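PDB 5B68: 4-alpha-glucanotransferase from Corynebacterium glutamicum, which belongs to the amylomaltase (disproportionating enzyme) family and combines an N-terminal beta-sandwich domain with a TIM-barrel domain. Local coordinates for residues I28-D33 with T479-R484; D197-G202 with V250-E255; F256-I261 with E302-S307; V411-D416 with Q421-S426; Y568-H573 with G655-Q660. One frame throughout, in Å; residues are numbered along the deposited sequence. Where two conformers were deposited one is given.

Contact 1 of 5, residues I28-D33 with T479-R484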
# COMPACT_ATOMS: atom_id res chain seq x y z
N ILE A 28 -19.41 2.17 21.15
CA ILE A 28 -19.06 3.56 21.35
C ILE A 28 -20.06 4.38 20.57
O ILE A 28 -20.31 4.10 19.39
CB ILE A 28 -17.63 3.87 20.81
CG1 ILE A 28 -16.58 2.96 21.47
CG2 ILE A 28 -17.28 5.34 21.00
CD1 ILE A 28 -16.56 2.96 22.99
N GLU A 29 -20.66 5.36 21.24
CA GLU A 29 -21.48 6.35 20.56
C GLU A 29 -20.59 7.55 20.41
O GLU A 29 -19.99 8.00 21.36
CB GLU A 29 -22.75 6.70 21.33
CG GLU A 29 -23.67 7.65 20.56
CD GLU A 29 -25.08 7.71 21.15
OE1 GLU A 29 -25.99 8.17 20.44
OE2 GLU A 29 -25.28 7.31 22.33
N VAL A 30 -20.51 8.03 19.19
CA VAL A 30 -19.58 9.05 18.82
C VAL A 30 -20.11 10.35 19.35
O VAL A 30 -21.32 10.59 19.32
CB VAL A 30 -19.41 9.07 17.27
CG1 VAL A 30 -18.56 10.25 16.83
CG2 VAL A 30 -18.77 7.74 16.80
N SER A 31 -19.22 11.19 19.81
CA SER A 31 -19.66 12.47 20.37
C SER A 31 -20.17 13.44 19.29
O SER A 31 -19.78 13.36 18.12
CB SER A 31 -18.54 13.13 21.12
OG SER A 31 -17.52 13.61 20.30
N ASP A 32 -21.03 14.38 19.71
CA ASP A 32 -21.45 15.47 18.85
C ASP A 32 -20.21 16.19 18.29
O ASP A 32 -20.18 16.53 17.11
CB ASP A 32 -22.28 16.51 19.63
CG ASP A 32 -23.69 16.05 19.99
OD1 ASP A 32 -24.07 14.88 19.71
OD2 ASP A 32 -24.43 16.91 20.56
N ASP A 33 -19.24 16.45 19.17
CA ASP A 33 -18.05 17.24 18.84
C ASP A 33 -17.27 16.59 17.71
O ASP A 33 -16.78 17.25 16.79
CB ASP A 33 -17.11 17.37 20.08
CG ASP A 33 -16.00 18.32 19.87
OD1 ASP A 33 -16.25 19.52 19.65
OD2 ASP A 33 -14.83 17.89 19.86
N THR A 479 -11.31 9.72 20.15
CA THR A 479 -12.24 10.69 19.62
C THR A 479 -12.63 10.48 18.16
O THR A 479 -13.38 11.29 17.64
CB THR A 479 -11.74 12.13 19.80
OG1 THR A 479 -10.63 12.45 18.94
CG2 THR A 479 -11.33 12.33 21.29
N GLY A 480 -12.17 9.41 17.54
CA GLY A 480 -12.44 9.21 16.12
C GLY A 480 -13.73 8.49 15.82
O GLY A 480 -14.56 8.13 16.70
N THR A 481 -13.91 8.33 14.51
CA THR A 481 -15.02 7.58 13.98
C THR A 481 -14.67 7.09 12.56
O THR A 481 -13.58 7.38 12.09
CB THR A 481 -16.30 8.41 13.98
OG1 THR A 481 -17.37 7.53 13.68
CG2 THR A 481 -16.29 9.58 13.02
N TYR A 482 -15.59 6.35 11.95
CA TYR A 482 -15.40 5.82 10.63
C TYR A 482 -16.00 6.74 9.59
O TYR A 482 -17.05 7.29 9.79
CB TYR A 482 -16.06 4.44 10.51
CG TYR A 482 -15.22 3.37 11.13
CD1 TYR A 482 -14.12 2.88 10.47
CD2 TYR A 482 -15.49 2.90 12.41
CE1 TYR A 482 -13.32 1.93 11.04
CE2 TYR A 482 -14.69 1.94 12.98
CZ TYR A 482 -13.61 1.47 12.29
OH TYR A 482 -12.80 0.52 12.82
N ILE A 483 -15.29 6.90 8.49
CA ILE A 483 -15.88 7.49 7.27
C ILE A 483 -15.92 6.43 6.22
O ILE A 483 -14.96 5.70 6.03
CB ILE A 483 -15.14 8.74 6.76
CG1 ILE A 483 -13.67 8.48 6.52
CG2 ILE A 483 -15.31 9.87 7.75
CD1 ILE A 483 -12.99 9.73 5.92
N ARG A 484 -17.06 6.35 5.54
CA ARG A 484 -17.33 5.36 4.48
C ARG A 484 -16.84 5.81 3.10
O ARG A 484 -16.97 6.99 2.77
CB ARG A 484 -18.87 5.13 4.48
CG ARG A 484 -19.46 4.30 3.36
CD ARG A 484 -20.82 3.66 3.68
NE ARG A 484 -21.89 4.48 4.26
CZ ARG A 484 -22.48 5.50 3.66
NH1 ARG A 484 -22.06 5.88 2.47
NH2 ARG A 484 -23.47 6.13 4.26
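Val30 lays both methyls against Thr481, the two side chains meeting at about a right angle. CG2 of Val30 comes nearest, 3.4 Å from OG1 of Thr481 and 3.8 Å from its CB, while CG1 of Val30 stands 4.1 Å from the same CB. The carbonyl oxygen of Gly480 is 4.2 Å from Val30 CG2. With chi1 of Thr481 at -169°, its OG1 is anti to its own backbone nitrogen and sits where CG2 of Val30 arrives. This touch is van der Waals in kind: the hydroxyl finds its polar partner in the carbonyl oxygen of Ala17, so a buried oxygen is satisfied while a methyl rests against it. The contact joins the end of a beta hairpin to the edge of a sheet far away in sequence. Strand 27-29 pairs with strand 19-21 in an antiparallel hairpin near the N-terminus, and strand 481-484 is an outermost strand of a four-stranded antiparallel sheet, where Thr481 bonds through its backbone to Val470. Tyr20 of the hairpin touches both Val30 and Thr481. Val30 lies between strand 27-29 and helix 32-41, for which Ser31 is the N-cap, its OG accepting from the backbone nitrogen of Thr34. Leu35 of that helix packs on Val30 and Thr34 on Thr481, while the hydroxyl of Thr34 is hydrogen-bonded to the carbonyl oxygen of Thr479.

Contact 2 of 5, residues D197-G202 with V250-E255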
# COMPACT_ATOMS: atom_id res chain seq x y z
N ASP A 197 19.35 -1.78 -3.32
CA ASP A 197 18.96 -0.88 -4.40
C ASP A 197 18.26 -1.67 -5.49
O ASP A 197 17.98 -2.88 -5.30
CB ASP A 197 20.21 -0.09 -4.88
CG ASP A 197 21.33 -0.97 -5.45
OD1 ASP A 197 21.03 -1.99 -6.13
OD2 ASP A 197 22.53 -0.66 -5.27
N PHE A 198 17.90 -1.02 -6.60
CA PHE A 198 17.10 -1.73 -7.66
C PHE A 198 17.90 -2.87 -8.28
O PHE A 198 17.34 -3.85 -8.78
CB PHE A 198 16.63 -0.78 -8.81
CG PHE A 198 15.74 0.36 -8.33
CD1 PHE A 198 14.55 0.11 -7.71
CD2 PHE A 198 16.07 1.67 -8.62
CE1 PHE A 198 13.70 1.14 -7.33
CE2 PHE A 198 15.23 2.71 -8.26
CZ PHE A 198 14.07 2.45 -7.56
N ASN A 199 19.23 -2.73 -8.36
CA ASN A 199 20.03 -3.82 -8.85
C ASN A 199 19.93 -5.02 -7.97
O ASN A 199 19.67 -6.13 -8.42
CB ASN A 199 21.50 -3.37 -9.00
CG ASN A 199 22.37 -4.43 -9.65
OD1 ASN A 199 22.59 -5.49 -9.10
ND2 ASN A 199 22.87 -4.13 -10.83
N ASP A 200 20.09 -4.76 -6.67
CA ASP A 200 19.90 -5.80 -5.68
C ASP A 200 18.54 -6.49 -5.75
O ASP A 200 18.45 -7.69 -5.52
CB ASP A 200 20.13 -5.31 -4.26
CG ASP A 200 21.53 -4.72 -4.05
OD1 ASP A 200 22.48 -5.37 -4.44
OD2 ASP A 200 21.66 -3.62 -3.44
N LEU A 201 17.50 -5.71 -6.00
CA LEU A 201 16.13 -6.23 -6.18
C LEU A 201 16.09 -7.30 -7.26
O LEU A 201 15.56 -8.44 -7.08
CB LEU A 201 15.16 -5.09 -6.49
CG LEU A 201 13.69 -5.46 -6.76
CD1 LEU A 201 13.14 -6.12 -5.53
CD2 LEU A 201 12.92 -4.21 -7.11
N GLY A 202 16.59 -6.95 -8.43
CA GLY A 202 16.59 -7.89 -9.54
C GLY A 202 17.51 -9.11 -9.33
O GLY A 202 17.14 -10.22 -9.68
N VAL A 250 23.62 4.05 -8.98
CA VAL A 250 24.06 5.09 -9.91
C VAL A 250 24.95 4.57 -10.98
O VAL A 250 24.94 5.05 -12.14
CB VAL A 250 24.68 6.31 -9.15
CG1 VAL A 250 23.72 6.89 -8.11
CG2 VAL A 250 26.04 5.96 -8.52
N GLU A 251 25.78 3.58 -10.62
CA GLU A 251 26.68 2.93 -11.58
C GLU A 251 25.97 2.21 -12.73
O GLU A 251 26.57 2.01 -13.78
CB GLU A 251 27.70 1.98 -10.89
CG GLU A 251 28.58 2.63 -9.82
CD GLU A 251 28.03 2.56 -8.42
OE1 GLU A 251 26.77 2.33 -8.22
OE2 GLU A 251 28.85 2.74 -7.50
N ASP A 252 24.69 1.86 -12.56
CA ASP A 252 23.93 1.24 -13.67
C ASP A 252 23.30 2.23 -14.65
O ASP A 252 22.77 1.83 -15.70
CB ASP A 252 22.77 0.38 -13.07
CG ASP A 252 23.25 -0.86 -12.36
OD1 ASP A 252 24.45 -1.20 -12.43
OD2 ASP A 252 22.42 -1.51 -11.69
N ILE A 253 23.41 3.53 -14.37
CA ILE A 253 22.82 4.49 -15.29
C ILE A 253 23.72 4.54 -16.56
O ILE A 253 24.92 4.77 -16.43
CB ILE A 253 22.69 5.89 -14.65
CG1 ILE A 253 21.90 5.91 -13.33
CG2 ILE A 253 22.07 6.84 -15.68
CD1 ILE A 253 22.15 7.14 -12.45
N PRO A 254 23.18 4.37 -17.77
CA PRO A 254 24.08 4.37 -18.93
C PRO A 254 24.98 5.62 -19.02
O PRO A 254 26.15 5.49 -19.37
CB PRO A 254 23.13 4.31 -20.12
CG PRO A 254 22.00 3.47 -19.60
CD PRO A 254 21.82 3.92 -18.17
N GLU A 255 24.47 6.77 -18.63
CA GLU A 255 25.24 8.03 -18.76
C GLU A 255 26.34 8.15 -17.69
O GLU A 255 27.24 9.02 -17.82
CB GLU A 255 24.32 9.27 -18.72
CG GLU A 255 23.46 9.50 -19.98
CD GLU A 255 22.34 8.48 -20.10
OE1 GLU A 255 21.83 8.06 -19.02
OE2 GLU A 255 21.97 8.07 -21.22
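Asn199 holds its CG anti to the backbone nitrogen (chi1 -174°), which sends the amide out from helix 198-209, and Asp252 answers with CG anti to its carbonyl carbon, bringing the carboxylate beside that amide. ND2 of Asn199 then donates to OD2 of Asp252 over 2.8 Å, and the bond is nearly straight, with an N-H...O angle of 169°. The oxygen is met on its syn lone pair, the side of the other carboxylate oxygen, and lies close to the amide plane of Asn199. The two flat groups are nevertheless twisted 42° apart, and OD1 of Asp252 stays 3.7 Å from ND2 of Asn199, so a single oxygen takes the bond. That oxygen also rests 3.4 Å from CB of Asn199. Helix 198-209 links the parallel strands 177-182 and 215-218 of the barrel in a beta-alpha-beta unit, and residues 250-255 belong to the long connection that leads from strand 215-218 to helix 261-277. A capping box opens the helix: Asp200 N donates to Asp197 OD1 and Asp197 N to Asp200 OD2, both at 3.0 Å. Arg249 forms salt bridges with both of these aspartates and probably offsets their charge. At this surface contact a bound glycerol is hydrogen-bonded to the carbonyl oxygen of Asp252.

Contact 3 of 5, residues F256-I261 with E302-S307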
# COMPACT_ATOMS: atom_id res chain seq x y z
N PHE A 256 26.31 7.31 -16.65
CA PHE A 256 27.37 7.23 -15.64
C PHE A 256 28.74 7.08 -16.32
O PHE A 256 29.75 7.70 -15.91
CB PHE A 256 27.17 6.02 -14.72
CG PHE A 256 28.29 5.80 -13.74
CD1 PHE A 256 28.30 6.48 -12.55
CD2 PHE A 256 29.33 4.93 -14.02
CE1 PHE A 256 29.33 6.29 -11.64
CE2 PHE A 256 30.36 4.74 -13.12
CZ PHE A 256 30.36 5.43 -11.94
N ASN A 257 28.73 6.29 -17.38
CA ASN A 257 29.94 5.94 -18.09
C ASN A 257 30.52 7.09 -18.89
O ASN A 257 31.63 6.97 -19.37
CB ASN A 257 29.68 4.73 -18.96
CG ASN A 257 29.16 3.55 -18.13
OD1 ASN A 257 29.84 3.15 -17.20
ND2 ASN A 257 27.92 3.10 -18.38
N GLN A 258 29.77 8.19 -19.02
CA GLN A 258 30.27 9.39 -19.68
C GLN A 258 30.96 10.30 -18.72
O GLN A 258 31.56 11.29 -19.14
CB GLN A 258 29.09 10.13 -20.39
CG GLN A 258 28.52 9.40 -21.61
CD GLN A 258 27.14 9.92 -22.02
OE1 GLN A 258 26.89 11.13 -21.99
NE2 GLN A 258 26.23 9.02 -22.44
N LEU A 259 30.92 10.03 -17.43
CA LEU A 259 31.62 10.89 -16.50
C LEU A 259 33.11 10.68 -16.72
O LEU A 259 33.55 9.58 -17.17
CB LEU A 259 31.26 10.59 -15.05
CG LEU A 259 29.82 10.90 -14.56
CD1 LEU A 259 29.65 10.56 -13.09
CD2 LEU A 259 29.43 12.37 -14.81
N GLU A 260 33.88 11.72 -16.43
CA GLU A 260 35.34 11.62 -16.43
C GLU A 260 35.83 10.68 -15.33
O GLU A 260 35.21 10.54 -14.24
CB GLU A 260 35.94 12.99 -16.22
CG GLU A 260 35.73 13.92 -17.40
CD GLU A 260 36.61 15.13 -17.28
OE1 GLU A 260 36.79 15.59 -16.12
OE2 GLU A 260 37.15 15.58 -18.32
N ILE A 261 36.98 10.08 -15.63
CA ILE A 261 37.48 9.00 -14.82
C ILE A 261 37.84 9.46 -13.42
O ILE A 261 37.71 8.71 -12.49
CB ILE A 261 38.59 8.17 -15.49
CG1 ILE A 261 38.94 6.92 -14.63
CG2 ILE A 261 39.83 9.00 -15.72
CD1 ILE A 261 39.70 5.81 -15.35
N GLU A 302 24.04 16.20 -15.85
CA GLU A 302 24.73 17.03 -16.88
C GLU A 302 25.15 16.31 -18.15
O GLU A 302 25.46 16.97 -19.14
CB GLU A 302 25.98 17.68 -16.29
CG GLU A 302 25.78 18.62 -15.13
CD GLU A 302 24.84 19.80 -15.42
OE1 GLU A 302 23.97 20.08 -14.57
OE2 GLU A 302 24.97 20.44 -16.50
N MET A 303 25.23 14.99 -18.14
CA MET A 303 25.73 14.26 -19.29
C MET A 303 24.70 14.23 -20.37
O MET A 303 23.51 14.10 -20.07
CB MET A 303 26.07 12.81 -18.94
CG MET A 303 27.18 12.63 -17.93
SD MET A 303 28.79 13.25 -18.57
CE MET A 303 28.85 14.73 -17.59
N PRO A 304 25.13 14.34 -21.63
CA PRO A 304 24.18 14.39 -22.74
C PRO A 304 23.73 13.01 -23.10
O PRO A 304 24.52 12.06 -23.10
CB PRO A 304 25.00 15.02 -23.88
CG PRO A 304 26.41 14.64 -23.56
CD PRO A 304 26.50 14.68 -22.06
N ARG A 305 22.45 12.89 -23.43
CA ARG A 305 21.89 11.60 -23.80
C ARG A 305 21.95 11.38 -25.28
O ARG A 305 21.86 12.32 -26.05
CB ARG A 305 20.41 11.52 -23.33
CG ARG A 305 20.25 11.12 -21.87
CD ARG A 305 18.77 10.99 -21.51
NE ARG A 305 18.21 12.32 -21.57
CZ ARG A 305 18.42 13.29 -20.68
NH1 ARG A 305 19.08 13.07 -19.57
NH2 ARG A 305 17.88 14.48 -20.90
N SER A 306 22.11 10.14 -25.67
CA SER A 306 21.97 9.77 -27.05
C SER A 306 20.54 10.00 -27.43
O SER A 306 19.67 10.09 -26.57
CB SER A 306 22.30 8.30 -27.25
OG SER A 306 21.30 7.51 -26.65
N SER A 307 20.28 10.06 -28.72
CA SER A 307 18.94 10.40 -29.15
C SER A 307 17.95 9.27 -28.84
O SER A 307 16.78 9.57 -28.62
CB SER A 307 18.95 10.74 -30.63
OG SER A 307 19.20 9.55 -31.34
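The carbonyl oxygen of Gln258 faces the thioether of Met303, with O of Gln258 lying 3.4 Å from SD of Met303. The same sulfur is 3.6 Å from CB of Gln258, so the methionine lies against both the backbone and the root of the glutamine side chain. Two bends shape the Met303 chain: the one at chi2 (-64°) brings SD to Gln258, and the one at chi3 (105°) turns the terminal methyl toward Leu259. There CE of Met303 touches CD2 of Leu259 at 3.7 Å, and CG of Met303 follows at 3.9 Å from the same methyl, the two side chains crossing at about a right angle. Gln258, extended beyond CG, passes obliquely across Pro304 and brings its amide group close to the proline ring and carbonyl. Leu259 is buried, and its neighbours include Ile267 of helix 261-277 and Ile300 of helix 286-301, whereas Gln258 and Pro304 lie at the surface. Glu255 adds to the packing around Met303. A backbone bond of 3.0 Å from Leu259 N to Phe256 O closes the short 3-10 turn that presents Gln258 and Leu259. The end of the long connection from strand 215-218 to helix 261-277 here meets the link between helices 286-301 and 307-338, which Ser306 ends as N-cap of the second helix.

Contact 4 of 5, residues V411-D416 with Q421-S426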
# COMPACT_ATOMS: atom_id res chain seq x y z
N VAL A 411 -5.89 9.61 9.82
CA VAL A 411 -6.21 8.15 9.76
C VAL A 411 -5.56 7.36 10.88
O VAL A 411 -4.43 7.60 11.23
CB VAL A 411 -5.79 7.50 8.42
CG1 VAL A 411 -6.14 6.02 8.39
CG2 VAL A 411 -6.46 8.19 7.27
N GLY A 412 -6.30 6.38 11.40
CA GLY A 412 -5.71 5.53 12.43
C GLY A 412 -6.53 4.32 12.72
O GLY A 412 -7.10 3.71 11.82
N ALA A 413 -6.59 3.97 14.00
CA ALA A 413 -7.24 2.75 14.43
C ALA A 413 -7.89 2.93 15.83
O ALA A 413 -7.37 3.64 16.67
CB ALA A 413 -6.22 1.67 14.45
N PRO A 414 -9.10 2.37 16.04
CA PRO A 414 -9.72 2.65 17.33
C PRO A 414 -8.98 1.81 18.39
O PRO A 414 -8.24 0.87 18.02
CB PRO A 414 -11.16 2.15 17.19
CG PRO A 414 -11.12 1.19 16.05
CD PRO A 414 -9.94 1.55 15.17
N PRO A 415 -9.30 2.05 19.64
CA PRO A 415 -8.61 1.40 20.76
C PRO A 415 -8.75 -0.11 20.69
O PRO A 415 -9.71 -0.66 20.19
CB PRO A 415 -9.34 1.97 21.97
CG PRO A 415 -9.73 3.33 21.53
CD PRO A 415 -10.02 3.25 20.07
N ASP A 416 -7.70 -0.74 21.20
CA ASP A 416 -7.32 -2.11 20.97
C ASP A 416 -7.16 -2.75 22.31
O ASP A 416 -7.09 -2.05 23.31
CB ASP A 416 -5.93 -2.10 20.35
CG ASP A 416 -5.82 -2.91 19.12
OD1 ASP A 416 -6.83 -3.51 18.70
OD2 ASP A 416 -4.72 -2.96 18.56
N GLN A 421 -5.10 3.30 23.80
CA GLN A 421 -5.59 4.57 23.30
C GLN A 421 -5.76 4.59 21.77
O GLN A 421 -5.97 5.63 21.19
CB GLN A 421 -4.71 5.71 23.77
CG GLN A 421 -3.24 5.35 23.89
CD GLN A 421 -2.71 5.51 25.30
OE1 GLN A 421 -1.86 6.36 25.56
NE2 GLN A 421 -3.21 4.70 26.21
N GLY A 422 -5.64 3.43 21.14
CA GLY A 422 -5.79 3.32 19.71
C GLY A 422 -4.54 3.80 19.03
O GLY A 422 -3.52 3.96 19.66
N GLN A 423 -4.63 4.05 17.73
CA GLN A 423 -3.48 4.54 17.00
C GLN A 423 -3.82 5.70 16.10
O GLN A 423 -4.90 5.78 15.56
CB GLN A 423 -2.91 3.44 16.14
CG GLN A 423 -2.58 2.18 16.87
CD GLN A 423 -2.35 1.04 15.92
OE1 GLN A 423 -3.10 0.09 15.89
NE2 GLN A 423 -1.31 1.15 15.12
N ASP A 424 -2.86 6.59 15.94
CA ASP A 424 -2.96 7.64 14.94
C ASP A 424 -1.82 7.43 13.98
O ASP A 424 -0.69 7.52 14.38
CB ASP A 424 -2.81 8.99 15.62
CG ASP A 424 -2.93 10.16 14.65
OD1 ASP A 424 -3.31 9.95 13.50
OD2 ASP A 424 -2.67 11.29 15.07
N TRP A 425 -2.11 7.14 12.72
CA TRP A 425 -1.07 6.92 11.72
C TRP A 425 -0.64 8.20 11.03
O TRP A 425 0.33 8.22 10.32
CB TRP A 425 -1.54 5.90 10.68
CG TRP A 425 -1.93 4.61 11.25
CD1 TRP A 425 -1.54 4.11 12.43
CD2 TRP A 425 -2.81 3.64 10.68
NE1 TRP A 425 -2.11 2.90 12.65
CE2 TRP A 425 -2.90 2.58 11.58
CE3 TRP A 425 -3.53 3.57 9.50
CZ2 TRP A 425 -3.67 1.47 11.33
CZ3 TRP A 425 -4.29 2.45 9.26
CH2 TRP A 425 -4.36 1.43 10.17
N SER A 426 -1.43 9.24 11.24
CA SER A 426 -1.14 10.61 10.85
C SER A 426 -1.48 10.98 9.40
O SER A 426 -1.36 12.10 9.01
CB SER A 426 0.31 10.95 11.15
OG SER A 426 1.14 10.57 10.09
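The carbonyl oxygen of Val411 is gripped by two successive backbone donors: Trp425 N reaches it at 2.8 Å, in the carbonyl plane, and Ser426 N adds a weak bond to Val411 O at 3.4 Å. Farther along, Ala413 and Gln423 form an antiparallel hydrogen-bonded pair, with Ala413 N to Gln423 O at 2.9 Å and Gln423 N to Ala413 O at 3.0 Å. Between these bonds Gly412 and Asp424 make a non-hydrogen-bonded pair, where the strands draw close enough for CA of Gly412 to lie 3.2 Å from Gln423 O in a CA-H...O contact. OD1 of Asp424 bonds to the hydroxyl of Ser410 and takes a weak bond from Ser426 N. Packing centres on Trp425. Its CG is anti to the carbonyl carbon (chi1 -57°), which swings the indole back over strand 409-413. CA of Gly412 lies over one face of the indole, 4.0 Å from the centroid of the five-membered ring of Trp425 and 16° off the normal, a CH-pi contact. Val411 CG1 approaches CE3 of Trp425 at 3.7 Å and Ala413 CB approaches CZ2 of Trp425 at 4.0 Å, both obliquely. His461 meets the indole edge to face, and a bound BTB molecule, probably from the crystallisation liquor, lies close to the Trp425 side chain. Toward the turn, Gly422, with positive phi, packs its CA against Pro415. Together these residues form a beta hairpin whose second strand, 423-424, lies at one margin of a four-stranded antiparallel sheet.

Contact 5 of 5, residues Y568-H573 with G655-Q660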
# COMPACT_ATOMS: atom_id res chain seq x y z
N TYR A 568 11.40 -15.60 17.19
CA TYR A 568 10.09 -15.88 17.68
C TYR A 568 10.07 -17.22 18.45
O TYR A 568 9.52 -17.30 19.51
CB TYR A 568 9.09 -15.93 16.54
CG TYR A 568 7.68 -15.83 16.97
CD1 TYR A 568 7.03 -16.90 17.56
CD2 TYR A 568 6.97 -14.64 16.83
CE1 TYR A 568 5.73 -16.81 17.97
CE2 TYR A 568 5.64 -14.56 17.22
CZ TYR A 568 5.03 -15.64 17.82
OH TYR A 568 3.71 -15.60 18.23
N LEU A 569 10.66 -18.26 17.88
CA LEU A 569 10.80 -19.55 18.60
C LEU A 569 11.45 -19.42 19.98
O LEU A 569 11.11 -20.20 20.88
CB LEU A 569 11.61 -20.56 17.74
CG LEU A 569 10.83 -21.15 16.55
CD1 LEU A 569 11.72 -21.80 15.47
CD2 LEU A 569 9.75 -22.13 16.99
N GLU A 570 12.37 -18.46 20.14
CA GLU A 570 13.14 -18.31 21.36
C GLU A 570 12.57 -17.22 22.30
O GLU A 570 13.25 -16.77 23.22
CB GLU A 570 14.65 -18.15 21.03
CG GLU A 570 15.31 -19.50 20.68
CD GLU A 570 16.42 -19.44 19.63
OE1 GLU A 570 17.46 -18.79 19.94
OE2 GLU A 570 16.28 -20.05 18.51
N GLY A 571 11.31 -16.83 22.07
CA GLY A 571 10.64 -15.77 22.81
C GLY A 571 11.00 -14.32 22.54
O GLY A 571 10.61 -13.47 23.31
N GLU A 572 11.68 -13.99 21.43
CA GLU A 572 12.14 -12.59 21.19
C GLU A 572 11.02 -11.53 21.06
O GLU A 572 11.24 -10.36 21.39
CB GLU A 572 13.08 -12.53 19.96
CG GLU A 572 13.54 -11.14 19.47
CD GLU A 572 14.60 -10.48 20.36
OE1 GLU A 572 14.66 -10.77 21.59
OE2 GLU A 572 15.37 -9.64 19.83
N HIS A 573 9.87 -11.87 20.51
CA HIS A 573 8.72 -10.98 20.61
C HIS A 573 8.50 -10.44 22.03
O HIS A 573 8.27 -9.23 22.22
CB HIS A 573 7.41 -11.54 19.98
CG HIS A 573 7.03 -12.92 20.41
ND1 HIS A 573 7.92 -13.98 20.48
CD2 HIS A 573 5.82 -13.43 20.71
CE1 HIS A 573 7.28 -15.07 20.85
NE2 HIS A 573 6.00 -14.77 20.98
N GLY A 655 18.38 -17.43 9.23
CA GLY A 655 18.42 -17.52 10.68
C GLY A 655 18.40 -16.22 11.43
O GLY A 655 18.80 -16.17 12.56
N GLU A 656 18.01 -15.13 10.75
CA GLU A 656 17.89 -13.77 11.41
C GLU A 656 17.07 -13.87 12.71
O GLU A 656 15.97 -14.45 12.73
CB GLU A 656 17.18 -12.85 10.37
CG GLU A 656 16.86 -11.46 10.79
CD GLU A 656 18.09 -10.62 10.95
OE1 GLU A 656 18.60 -10.61 12.10
OE2 GLU A 656 18.57 -9.97 9.96
N LYS A 657 17.58 -13.27 13.77
CA LYS A 657 16.81 -13.16 15.02
C LYS A 657 16.22 -11.76 15.30
O LYS A 657 15.32 -11.66 16.15
CB LYS A 657 17.64 -13.62 16.22
CG LYS A 657 17.79 -15.14 16.23
CD LYS A 657 18.78 -15.67 17.26
CE LYS A 657 18.88 -17.18 17.10
NZ LYS A 657 20.02 -17.77 17.85
N ARG A 658 16.76 -10.71 14.66
CA ARG A 658 16.30 -9.31 14.89
C ARG A 658 15.02 -8.88 14.10
O ARG A 658 14.98 -8.99 12.86
CB ARG A 658 17.44 -8.37 14.60
CG ARG A 658 18.69 -8.67 15.39
CD ARG A 658 19.60 -7.48 15.46
NE ARG A 658 20.44 -7.30 14.28
CZ ARG A 658 21.28 -6.27 14.12
NH1 ARG A 658 22.03 -6.15 13.04
NH2 ARG A 658 21.39 -5.32 15.07
N ALA A 659 13.99 -8.39 14.84
CA ALA A 659 12.79 -7.75 14.28
C ALA A 659 13.17 -6.53 13.47
O ALA A 659 14.14 -5.82 13.78
CB ALA A 659 11.77 -7.38 15.34
N GLN A 660 12.48 -6.38 12.33
CA GLN A 660 12.71 -5.21 11.49
C GLN A 660 11.93 -4.01 12.06
O GLN A 660 12.41 -2.86 11.97
CB GLN A 660 12.20 -5.48 10.07
CG GLN A 660 12.58 -4.39 9.04
CD GLN A 660 14.05 -4.13 8.89
OE1 GLN A 660 14.56 -3.11 9.36
NE2 GLN A 660 14.78 -5.04 8.19
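Lys657, extended beyond CG, crosses obliquely to Glu570, whose chain bends at chi2 (146°), and forms a salt bridge with it, NZ of Lys657 standing 3.5 Å from OE1 of Glu570. As a hydrogen bond this is weak. Much of the approach is made by the last methylene, since CE of Lys657 lies 3.6 Å from Glu570 OE1 and 4.1 Å from Glu570 OE2. Glu572 touches the same lysine through carbon: its CG lies 3.8 Å from the carbonyl oxygen of Lys657, an oxygen that the contact buries without a hydrogen-bond partner in the model. The carboxylate of Glu572 is held instead by Arg579, in a salt bridge within helix 572-579. Between the two glutamates the chain changes helix. Gly571, with positive phi, is the C-prime residue of a Schellman motif that ends helix 565-569, its N donating to Tyr568 O at 3.2 Å, and it is also the N-cap of helix 572-579. Tyr568 O takes a further bond from Gln598 NE2. Across the contact, the loop after helix 650-654 is braced by Glu656: OE1 accepts from Arg658 N at 3.2 Å and OE2 from the backbone nitrogen of Cys678, while the guanidinium of Arg658 donates through NH1 to the carbonyl oxygen of Ser281.

The contacts fall into two touching pairs and a fifth site apart. Contacts 1 and 4, with centres 13 Å apart, reach the same four-stranded sheet, contact 1 on outermost strand 481-484 and contact 4 on strands 409-413 and 423-424, and Tyr482 OH packs on Pro414 CG at 3.7 Å. Contacts 2 and 3, with centres 16 Å apart, share one continuous run of chain, 250-261, and Glu255 O lies 3.6 Å from Met303 CG. These pairs stand on opposite sides of the chain's centre. Contact 5 touches neither pair; contact 4 is 26 Å away, centre to centre. Bound small molecules include glycerol at contact 2 and BTB and a sulfate beside contact 4, all probably from the crystallisation liquor.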